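Local coordinates for LPS-assembly lipoprotein (PDB 4KWY) that probably takes part, as an LptE-family lipoprotein, in assembling lipopolysaccharide at the outer membrane, at residues A[19-22]-A[23-27]; A[29-33]-A[34-38]; A[78-81]-A[82-85]; A[106-109]-A[110-113]; A[119-122]-A[123-127]. All coordinates share one frame; numbering follows the deposited sequence.

Contact 1 (A[19-22]-A[23-27]); sequences EGRG and GYLLR
One face of the Arg21 guanidinium is covered by Leu25: the methyl CD1 sits 3.6 Å above the plane, over its centre, and lies 3.7 Å from NH2 of Arg21. The other branch, CD2 of Leu25, stands 4.0 Å from Arg21 NH1. At the edge of the Tyr24 ring, near its plane, is the carbonyl oxygen of Arg21, while the ring itself swings away from 19-22. Arg21 reaches Leu25 because its CG is anti to the backbone N (chi1 -173°) and the chain then bends at chi3, carrying the guanidinium across the leucine one turn later. Its nitrogens NE and NH2 are engaged by helix 104-135: NE bonds to Gln115 OE1, and NH2 makes a long, weak ion pair with Glu116.

Beneath these side chains the first turn of helix 21-34 closes. Gly20, the N-cap residue, accepts from Tyr24 N through its O at 2.9 Å. Leu25 N bonds to Arg21 O at 2.8 Å, nearly straight at 168°, and Leu26 N to Gly22 O at 2.8 Å. The amides of Gly22 and Gly23 are instead taken by the two carboxylate oxygens of Glu52, a bidentate grip on the start of the helix between strands 13-17 and 44-50 of a beta-alpha-beta unit. An anion at this N-terminus would be expected to interact well with the helix dipole. Arg21 is thus amphipathic in use: a leucine methyl packs on its flat face, while NE and, weakly, NH2 turn to Gln115 and Glu116.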
# COMPACT_ATOMS: atom_id res chain seq x y z
N GLU A 19 3.71 10.57 -7.72
CA GLU A 19 2.73 11.54 -7.25
C GLU A 19 1.30 10.96 -7.25
O GLU A 19 0.84 10.47 -8.29
CB GLU A 19 2.77 12.79 -8.14
CG GLU A 19 3.85 13.79 -7.77
CD GLU A 19 3.62 15.19 -8.31
OE1 GLU A 19 2.48 15.71 -8.19
OE2 GLU A 19 4.59 15.79 -8.84
N GLY A 20 0.64 11.01 -6.10
CA GLY A 20 -0.72 10.51 -5.96
C GLY A 20 -1.11 10.25 -4.53
O GLY A 20 -0.25 9.88 -3.72
N ARG A 21 -2.41 10.41 -4.19
CA ARG A 21 -2.88 10.19 -2.82
C ARG A 21 -2.70 8.71 -2.40
O ARG A 21 -2.16 8.46 -1.33
CB ARG A 21 -4.33 10.65 -2.58
CG ARG A 21 -4.69 10.54 -1.09
CD ARG A 21 -5.74 11.49 -0.60
NE ARG A 21 -6.52 10.88 0.47
CZ ARG A 21 -6.23 10.96 1.76
NH1 ARG A 21 -5.18 11.67 2.17
NH2 ARG A 21 -6.98 10.33 2.66
N GLY A 22 -3.10 7.78 -3.28
CA GLY A 22 -2.96 6.34 -3.07
C GLY A 22 -1.54 5.87 -2.82
O GLY A 22 -1.28 5.18 -1.83
N GLY A 23 -0.60 6.29 -3.68
CA GLY A 23 0.81 5.96 -3.53
C GLY A 23 1.39 6.60 -2.29
O GLY A 23 2.23 6.00 -1.62
N TYR A 24 0.93 7.84 -1.97
CA TYR A 24 1.37 8.53 -0.76
C TYR A 24 0.92 7.75 0.48
O TYR A 24 1.74 7.46 1.33
CB TYR A 24 0.86 9.99 -0.72
CG TYR A 24 1.18 10.73 0.57
CD1 TYR A 24 2.44 11.28 0.79
CD2 TYR A 24 0.21 10.88 1.56
CE1 TYR A 24 2.73 11.96 1.98
CE2 TYR A 24 0.49 11.55 2.75
CZ TYR A 24 1.75 12.10 2.96
OH TYR A 24 2.01 12.77 4.13
N LEU A 25 -0.38 7.41 0.56
CA LEU A 25 -0.96 6.66 1.68
C LEU A 25 -0.35 5.25 1.78
O LEU A 25 0.01 4.84 2.87
CB LEU A 25 -2.49 6.57 1.58
CG LEU A 25 -3.31 7.86 1.81
CD1 LEU A 25 -4.80 7.59 1.61
CD2 LEU A 25 -3.11 8.45 3.22
N LEU A 26 -0.23 4.54 0.65
CA LEU A 26 0.33 3.19 0.64
C LEU A 26 1.78 3.21 1.06
O LEU A 26 2.17 2.38 1.86
CB LEU A 26 0.15 2.47 -0.73
CG LEU A 26 0.65 1.01 -0.82
CD1 LEU A 26 0.12 0.16 0.30
CD2 LEU A 26 0.30 0.40 -2.11
N ARG A 27 2.58 4.16 0.54
CA ARG A 27 4.01 4.30 0.88
C ARG A 27 4.19 4.54 2.38
O ARG A 27 5.01 3.88 3.02
CB ARG A 27 4.64 5.44 0.07
CG ARG A 27 6.18 5.49 0.11
CD ARG A 27 6.77 6.88 -0.09
NE ARG A 27 6.19 7.64 -1.21
CZ ARG A 27 5.47 8.76 -1.09
NH1 ARG A 27 5.24 9.28 0.11
NH2 ARG A 27 4.97 9.35 -2.16

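Contact 2 (A[29-33]-A[34-38]); sequences QLDDA and LAHRQ
Leu34 has CG anti to its carbonyl carbon (chi1 -62°), which lays the side chain back along the last helical turn: CB and CG pack against Leu30 O, CG at 3.2 Å, and CD1 reaches Leu30 CD2 at 4.2 Å. In His36 CG is instead anti to the backbone N, which carries the imidazole off the helix end. Asp31 OD1 lies near the plane of that ring, at its edge, and is 4.3 Å from His36 CB. The ring's ND1 is bonded to Ser11 O.

The backbone bonds weaken as the helix runs out. Leu34 N still makes a regular bond to Leu30 O, 2.7 Å long with an N-H...O angle of 160°. Ala35 has left helical geometry with a phi of 65°, and its N bonds only weakly to Asp32 O, at 3.3 Å. His36 N gives a weak bond to Asp31 O at 3.2 Å, from five residues along. Leu30 and Leu34 both lean on Thr15 of strand 13-17, whereas Asp32 and Ala35 are exposed. The positive phi of Ala35 within these 6→1 and 5→2 bonds, both weak here, makes a Schellman motif, which closes helix 21-34 before the loop to strand 44-50.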
# COMPACT_ATOMS: atom_id res chain seq x y z
N GLN A 29 2.03 3.79 4.77
CA GLN A 29 1.63 2.56 5.45
C GLN A 29 2.70 1.50 5.37
O GLN A 29 2.89 0.78 6.34
CB GLN A 29 0.32 2.02 4.85
CG GLN A 29 -0.96 2.68 5.41
CD GLN A 29 -1.02 2.61 6.91
OE1 GLN A 29 -0.92 1.55 7.52
NE2 GLN A 29 -1.07 3.77 7.54
N LEU A 30 3.36 1.36 4.21
CA LEU A 30 4.43 0.38 4.01
C LEU A 30 5.69 0.78 4.78
O LEU A 30 6.31 -0.09 5.37
CB LEU A 30 4.73 0.20 2.51
CG LEU A 30 3.84 -0.78 1.75
CD1 LEU A 30 3.99 -0.58 0.28
CD2 LEU A 30 4.19 -2.22 2.07
N ASP A 31 6.05 2.09 4.84
CA ASP A 31 7.22 2.56 5.62
C ASP A 31 7.04 2.21 7.10
O ASP A 31 8.01 1.90 7.77
CB ASP A 31 7.47 4.08 5.44
CG ASP A 31 8.18 4.48 4.15
OD1 ASP A 31 8.86 3.62 3.55
OD2 ASP A 31 8.08 5.68 3.77
N ASP A 32 5.78 2.21 7.57
CA ASP A 32 5.38 1.84 8.92
C ASP A 32 5.45 0.32 9.13
O ASP A 32 6.12 -0.14 10.05
CB ASP A 32 3.96 2.35 9.21
CG ASP A 32 3.87 3.70 9.88
OD1 ASP A 32 4.76 4.56 9.64
OD2 ASP A 32 2.88 3.93 10.61
N ALA A 33 4.76 -0.45 8.27
CA ALA A 33 4.72 -1.91 8.29
C ALA A 33 6.12 -2.55 8.07
O ALA A 33 6.46 -3.53 8.74
CB ALA A 33 3.74 -2.41 7.22
N LEU A 34 6.93 -1.98 7.16
CA LEU A 34 8.28 -2.47 6.86
C LEU A 34 9.32 -1.96 7.88
O LEU A 34 10.38 -2.57 7.99
CB LEU A 34 8.72 -2.09 5.43
CG LEU A 34 7.90 -2.65 4.25
CD1 LEU A 34 8.34 -2.06 2.93
CD2 LEU A 34 7.95 -4.16 4.18
N ALA A 35 9.01 -0.87 8.63
CA ALA A 35 9.88 -0.22 9.63
C ALA A 35 11.14 0.41 8.99
O ALA A 35 12.19 0.54 9.64
CB ALA A 35 10.28 -1.19 10.74
N HIS A 36 11.02 0.85 7.71
CA HIS A 36 12.11 1.49 7.01
C HIS A 36 12.22 2.95 7.47
O HIS A 36 11.32 3.76 7.21
CB HIS A 36 11.99 1.40 5.47
CG HIS A 36 13.11 2.10 4.75
ND1 HIS A 36 14.41 1.60 4.75
CD2 HIS A 36 13.11 3.28 4.08
CE1 HIS A 36 15.14 2.47 4.07
NE2 HIS A 36 14.41 3.50 3.66
N ARG A 37 13.31 3.26 8.18
CA ARG A 37 13.57 4.61 8.67
C ARG A 37 14.16 5.43 7.51
O ARG A 37 15.04 4.93 6.81
CB ARG A 37 14.51 4.55 9.89
CG ARG A 37 14.57 5.84 10.71
CD ARG A 37 15.68 5.86 11.76
NE ARG A 37 16.99 5.46 11.21
CZ ARG A 37 17.81 6.26 10.55
NH1 ARG A 37 17.48 7.53 10.33
NH2 ARG A 37 18.96 5.81 10.08
N GLN A 38 13.63 6.64 7.27
CA GLN A 38 14.10 7.49 6.17
C GLN A 38 15.55 7.93 6.42
O GLN A 38 15.91 8.29 7.55
CB GLN A 38 13.16 8.69 5.91
CG GLN A 38 11.80 8.26 5.32
CD GLN A 38 10.88 9.41 5.01
OE1 GLN A 38 10.66 10.31 5.84
NE2 GLN A 38 10.28 9.37 3.83

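Contact 3 (A[78-81]-A[82-85]); sequences LLDA and KNGA
Asp80 and Gly84 face each other across a tight beta-hairpin turn that links antiparallel strands 67-80 and 86-99. Backbone bonds close the loop. Asp80 N donates to Ala85 O at 2.8 Å with an N-H...O angle of 165°, the acceptor being met in its carbonyl plane. Asp80 O takes Gly84 N at 2.8 Å and, weakly, Asn83 N, so one carbonyl gathers two amides of the turn. Gly84 has a positive phi, as the chain reverses.

Side-chain bonds brace it from both ends. With CG of Asp80 turned opposite the backbone N (chi1 -173°), its carboxylate leans over the turn, and OD1 uses its anti lone pair to accept from Lys82 N at 3.0 Å. Asn83 forms an Asx turn: its OD1 accepts from Ala85 N, also 3.0 Å away.

Contacts without classical hydrogen bonds fill in the rest. The Asp80 carboxylate and Asn83 amide planes are turned 46° apart, and Asp80 CB lies 3.2 Å from Asn83 OD1. Lys82 runs beside Asp80, its tail leading away. One residue before the strand end, CA of Leu79 makes a bent C-H...O contact with Ala85 O, 3.2 Å away, the same oxygen that holds Asp80 N.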
# COMPACT_ATOMS: atom_id res chain seq x y z
N LEU A 78 9.76 -5.17 -7.04
CA LEU A 78 10.82 -5.09 -6.04
C LEU A 78 12.14 -5.16 -6.77
O LEU A 78 12.38 -6.12 -7.51
CB LEU A 78 10.70 -6.19 -4.96
CG LEU A 78 11.67 -6.06 -3.76
CD1 LEU A 78 11.23 -4.93 -2.81
CD2 LEU A 78 11.75 -7.35 -3.00
N LEU A 79 12.96 -4.12 -6.65
CA LEU A 79 14.24 -4.14 -7.36
C LEU A 79 15.42 -4.24 -6.43
O LEU A 79 15.36 -3.83 -5.27
CB LEU A 79 14.44 -2.88 -8.25
CG LEU A 79 13.28 -2.33 -9.05
CD1 LEU A 79 13.71 -1.13 -9.79
CD2 LEU A 79 12.70 -3.35 -10.02
N ASP A 80 16.53 -4.74 -6.97
CA ASP A 80 17.80 -4.68 -6.28
C ASP A 80 18.24 -3.21 -6.40
O ASP A 80 18.35 -2.69 -7.52
CB ASP A 80 18.81 -5.66 -6.91
CG ASP A 80 20.12 -5.81 -6.14
OD1 ASP A 80 20.76 -4.77 -5.86
OD2 ASP A 80 20.52 -6.95 -5.86
N ALA A 81 18.44 -2.52 -5.25
CA ALA A 81 18.80 -1.09 -5.20
C ALA A 81 20.15 -0.79 -5.82
O ALA A 81 20.42 0.37 -6.11
CB ALA A 81 18.77 -0.59 -3.77
N LYS A 82 20.98 -1.82 -6.05
CA LYS A 82 22.33 -1.64 -6.60
C LYS A 82 22.35 -1.77 -8.12
O LYS A 82 23.12 -1.07 -8.74
CB LYS A 82 23.32 -2.64 -6.00
CG LYS A 82 23.89 -2.27 -4.63
CD LYS A 82 25.27 -2.98 -4.34
CE LYS A 82 26.47 -2.65 -5.29
NZ LYS A 82 27.84 -2.80 -4.66
N ASN A 83 21.55 -2.66 -8.73
CA ASN A 83 21.66 -2.80 -10.19
C ASN A 83 20.34 -2.65 -10.92
O ASN A 83 20.33 -2.76 -12.14
CB ASN A 83 22.29 -4.14 -10.55
CG ASN A 83 21.60 -5.34 -9.94
OD1 ASN A 83 20.40 -5.34 -9.62
ND2 ASN A 83 22.38 -6.40 -9.78
N GLY A 84 19.27 -2.41 -10.19
CA GLY A 84 17.93 -2.19 -10.74
C GLY A 84 17.26 -3.42 -11.31
O GLY A 84 16.27 -3.32 -12.04
N ALA A 85 17.80 -4.61 -11.00
CA ALA A 85 17.18 -5.84 -11.48
C ALA A 85 15.93 -6.10 -10.66
O ALA A 85 15.94 -5.94 -9.43
CB ALA A 85 18.16 -7.02 -11.38

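Contact 4 (A[106-109]-A[110-113]); sequences AAIA and AQQD
Ile108 and Gln112 meet one turn apart near the start of the long helix 104-135, in a regular alpha-helical stretch on the protein's surface. Their side chains lie at a slant to one another, and CG2 of Ile108 touches the amide end of Gln112, with OE1 at 3.8 Å and CD at 4.0 Å. In Gln112 CG is anti to the carbonyl carbon (chi1 -72°) and the chain is extended beyond it, so the side chain runs back over the preceding turn; its CG comes 3.4 Å from Ile108 O. The branch of Ile108 that makes this contact, CG2, is the one set anti to the backbone N.

Four successive i to i+4 bonds tie the two segments. Gln112 N to Ile108 O is short and nearly straight, 2.9 Å with an N-H...O angle of 169°. Ala110 N to Ala106 O and Asp113 N to Ala109 O are each 3.0 Å. Gln111 N to Ala107 O is longer, 3.3 Å, and its donor stands above the carbonyl plane, 35° out of it, where no lone pair is used.

Different sides of the helix meet different neighbours. Ala106 and Ala107 rest on the loop residues Ala101 and Ser100, and Asp113 makes a salt bridge from OD2 to Arg117 NE, one turn on. Ala110 and Gln111 face Tyr98 of strand 86-99, while Ile108 and Ala109 are exposed, as is typical of a helix lying with one side on a beta-sheet.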
# COMPACT_ATOMS: atom_id res chain seq x y z
N ALA A 106 -18.13 15.39 7.38
CA ALA A 106 -18.29 14.01 7.78
C ALA A 106 -18.14 13.11 6.58
O ALA A 106 -17.52 12.06 6.70
CB ALA A 106 -19.65 13.83 8.45
N ALA A 107 -18.65 13.54 5.41
CA ALA A 107 -18.56 12.81 4.14
C ALA A 107 -17.11 12.65 3.68
O ALA A 107 -16.75 11.60 3.16
CB ALA A 107 -19.37 13.51 3.07
N ILE A 108 -16.30 13.70 3.86
CA ILE A 108 -14.88 13.72 3.51
C ILE A 108 -14.10 12.87 4.52
O ILE A 108 -13.23 12.11 4.11
CB ILE A 108 -14.35 15.19 3.44
CG1 ILE A 108 -14.96 15.98 2.24
CG2 ILE A 108 -12.80 15.28 3.50
CD1 ILE A 108 -14.78 15.32 0.74
N ALA A 109 -14.41 13.00 5.82
CA ALA A 109 -13.77 12.24 6.89
C ALA A 109 -13.94 10.71 6.67
O ALA A 109 -12.97 9.96 6.80
CB ALA A 109 -14.34 12.65 8.23
N ALA A 110 -15.15 10.29 6.26
CA ALA A 110 -15.51 8.90 5.96
C ALA A 110 -14.73 8.37 4.75
O ALA A 110 -14.22 7.23 4.79
CB ALA A 110 -17.02 8.79 5.72
N GLN A 111 -14.60 9.20 3.70
CA GLN A 111 -13.89 8.86 2.48
C GLN A 111 -12.39 8.72 2.75
O GLN A 111 -11.77 7.72 2.35
CB GLN A 111 -14.16 9.89 1.36
CG GLN A 111 -13.54 9.45 0.00
CD GLN A 111 -13.73 10.40 -1.16
OE1 GLN A 111 -13.63 11.63 -1.02
NE2 GLN A 111 -13.91 9.83 -2.34
N GLN A 112 -11.81 9.69 3.46
CA GLN A 112 -10.38 9.66 3.80
C GLN A 112 -10.05 8.47 4.70
O GLN A 112 -8.99 7.89 4.53
CB GLN A 112 -9.93 10.97 4.46
CG GLN A 112 -9.86 12.10 3.44
CD GLN A 112 -9.32 13.36 4.04
OE1 GLN A 112 -9.69 13.77 5.14
NE2 GLN A 112 -8.41 14.00 3.30
N ASP A 113 -10.96 8.10 5.62
CA ASP A 113 -10.79 6.94 6.51
C ASP A 113 -10.84 5.65 5.66
O ASP A 113 -10.00 4.78 5.88
CB ASP A 113 -11.83 6.93 7.64
CG ASP A 113 -11.80 5.67 8.48
OD1 ASP A 113 -10.88 5.54 9.31
OD2 ASP A 113 -12.64 4.81 8.27

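Contact 5 (A[119-122]-A[123-127]); sequences AAEA and ARKIQ
Both segments are uninterrupted alpha-helix in the middle of 104-135, joined by four i to i+4 bonds of even length: Ala123 N to Ala119 O is 2.9 Å, and Ile126 N to Ala122 O is 3.0 Å with an N-H...O angle of 162°. The pairs Arg124 with Ala120 and Lys125 with Glu121 complete the set.

The side-chain contact is centred on Glu121, whose chain bends at chi2 (49°) and brings its carboxylate forward over the next turn. OE1 lies 3.4 Å from Arg124 CD, and OE2 is 3.7 Å from Lys125 CG, so each oxygen meets aliphatic carbon of a basic residue. Toward the charged ends the distances grow: Arg124 NE is 4.2 Å from OE1, which stands well out of the guanidinium plane, and no N-H points at it. Lys125 NZ is 5.0 Å from OE2 and makes a weak bond to Asp93 O instead. On the buried side Ala119 and Ala122 pack against Leu25 and Leu26 of helix 21-34, and Ile126 against Trp76 and Thr92 of the sheet.

Opposite charges gathered without a salt bridge should give only a modest electrostatic pull, with the hydrocarbon of Arg124 and Lys125 supplying the actual touch.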
# COMPACT_ATOMS: atom_id res chain seq x y z
N ALA A 119 -5.38 1.46 2.01
CA ALA A 119 -3.91 1.54 2.00
C ALA A 119 -3.27 0.65 3.08
O ALA A 119 -2.23 0.04 2.82
CB ALA A 119 -3.44 2.98 2.16
N ALA A 120 -3.88 0.59 4.29
CA ALA A 120 -3.42 -0.22 5.42
C ALA A 120 -3.52 -1.71 5.10
O ALA A 120 -2.54 -2.42 5.29
CB ALA A 120 -4.22 0.11 6.67
N GLU A 121 -4.64 -2.16 4.51
CA GLU A 121 -4.83 -3.56 4.10
C GLU A 121 -3.94 -3.93 2.91
O GLU A 121 -3.41 -5.04 2.90
CB GLU A 121 -6.30 -3.87 3.77
CG GLU A 121 -6.63 -5.34 3.45
CD GLU A 121 -6.16 -6.47 4.36
OE1 GLU A 121 -5.88 -6.23 5.56
OE2 GLU A 121 -6.10 -7.62 3.87
N ALA A 122 -3.77 -3.02 1.92
CA ALA A 122 -2.85 -3.24 0.79
C ALA A 122 -1.43 -3.39 1.30
O ALA A 122 -0.76 -4.34 0.88
CB ALA A 122 -2.94 -2.09 -0.20
N ALA A 123 -1.00 -2.53 2.27
CA ALA A 123 0.32 -2.55 2.90
C ALA A 123 0.56 -3.85 3.61
O ALA A 123 1.62 -4.44 3.44
CB ALA A 123 0.47 -1.40 3.87
N ARG A 124 -0.44 -4.33 4.36
CA ARG A 124 -0.42 -5.57 5.10
C ARG A 124 -0.25 -6.78 4.16
O ARG A 124 0.56 -7.64 4.44
CB ARG A 124 -1.72 -5.69 5.92
CG ARG A 124 -1.78 -6.87 6.87
CD ARG A 124 -3.16 -6.96 7.49
NE ARG A 124 -3.32 -8.14 8.36
CZ ARG A 124 -3.75 -8.08 9.61
NH1 ARG A 124 -4.05 -6.92 10.17
NH2 ARG A 124 -3.91 -9.20 10.31
N LYS A 125 -1.00 -6.82 3.04
CA LYS A 125 -0.93 -7.89 2.02
C LYS A 125 0.45 -7.95 1.32
O LYS A 125 0.97 -9.03 1.12
CB LYS A 125 -2.04 -7.69 0.98
CG LYS A 125 -3.39 -8.19 1.42
CD LYS A 125 -4.45 -7.80 0.44
CE LYS A 125 -5.09 -9.00 -0.21
NZ LYS A 125 -6.27 -8.61 -1.03
N ILE A 126 1.01 -6.79 0.95
CA ILE A 126 2.32 -6.67 0.31
C ILE A 126 3.46 -7.08 1.31
O ILE A 126 4.37 -7.83 0.93
CB ILE A 126 2.52 -5.22 -0.23
CG1 ILE A 126 1.53 -4.92 -1.37
CG2 ILE A 126 3.99 -4.99 -0.69
CD1 ILE A 126 1.51 -3.43 -1.79
N GLN A 127 3.38 -6.60 2.60
CA GLN A 127 4.35 -6.85 3.67
C GLN A 127 4.45 -8.31 3.96
O GLN A 127 5.55 -8.78 4.19
CB GLN A 127 3.96 -6.09 4.96
CG GLN A 127 5.01 -6.12 6.07
CD GLN A 127 4.53 -6.87 7.29
OE1 GLN A 127 3.68 -6.40 8.06
NE2 GLN A 127 5.07 -8.06 7.51

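Contacts 1 and 2 lie at the two ends of helix 21-34, their centres 14 Å apart, and contact 5 packs against that helix from 104-135. Leu26 CD1 of contact 1 comes 3.5 Å from Ala119 O, and Gln29 CB of contact 2 lies 3.6 Å from Ala123 CB, so the middle of the long helix bridges both. Contact 4, nearer its start, has its centre 20 Å from that of contact 5, yet touches contact 1 where Arg21 NH2 meets Gln112 CG at 3.5 Å. Contact 3, the hairpin turn, lies about 38 Å from contact 4 between centres, on the opposite side of the chain's centre.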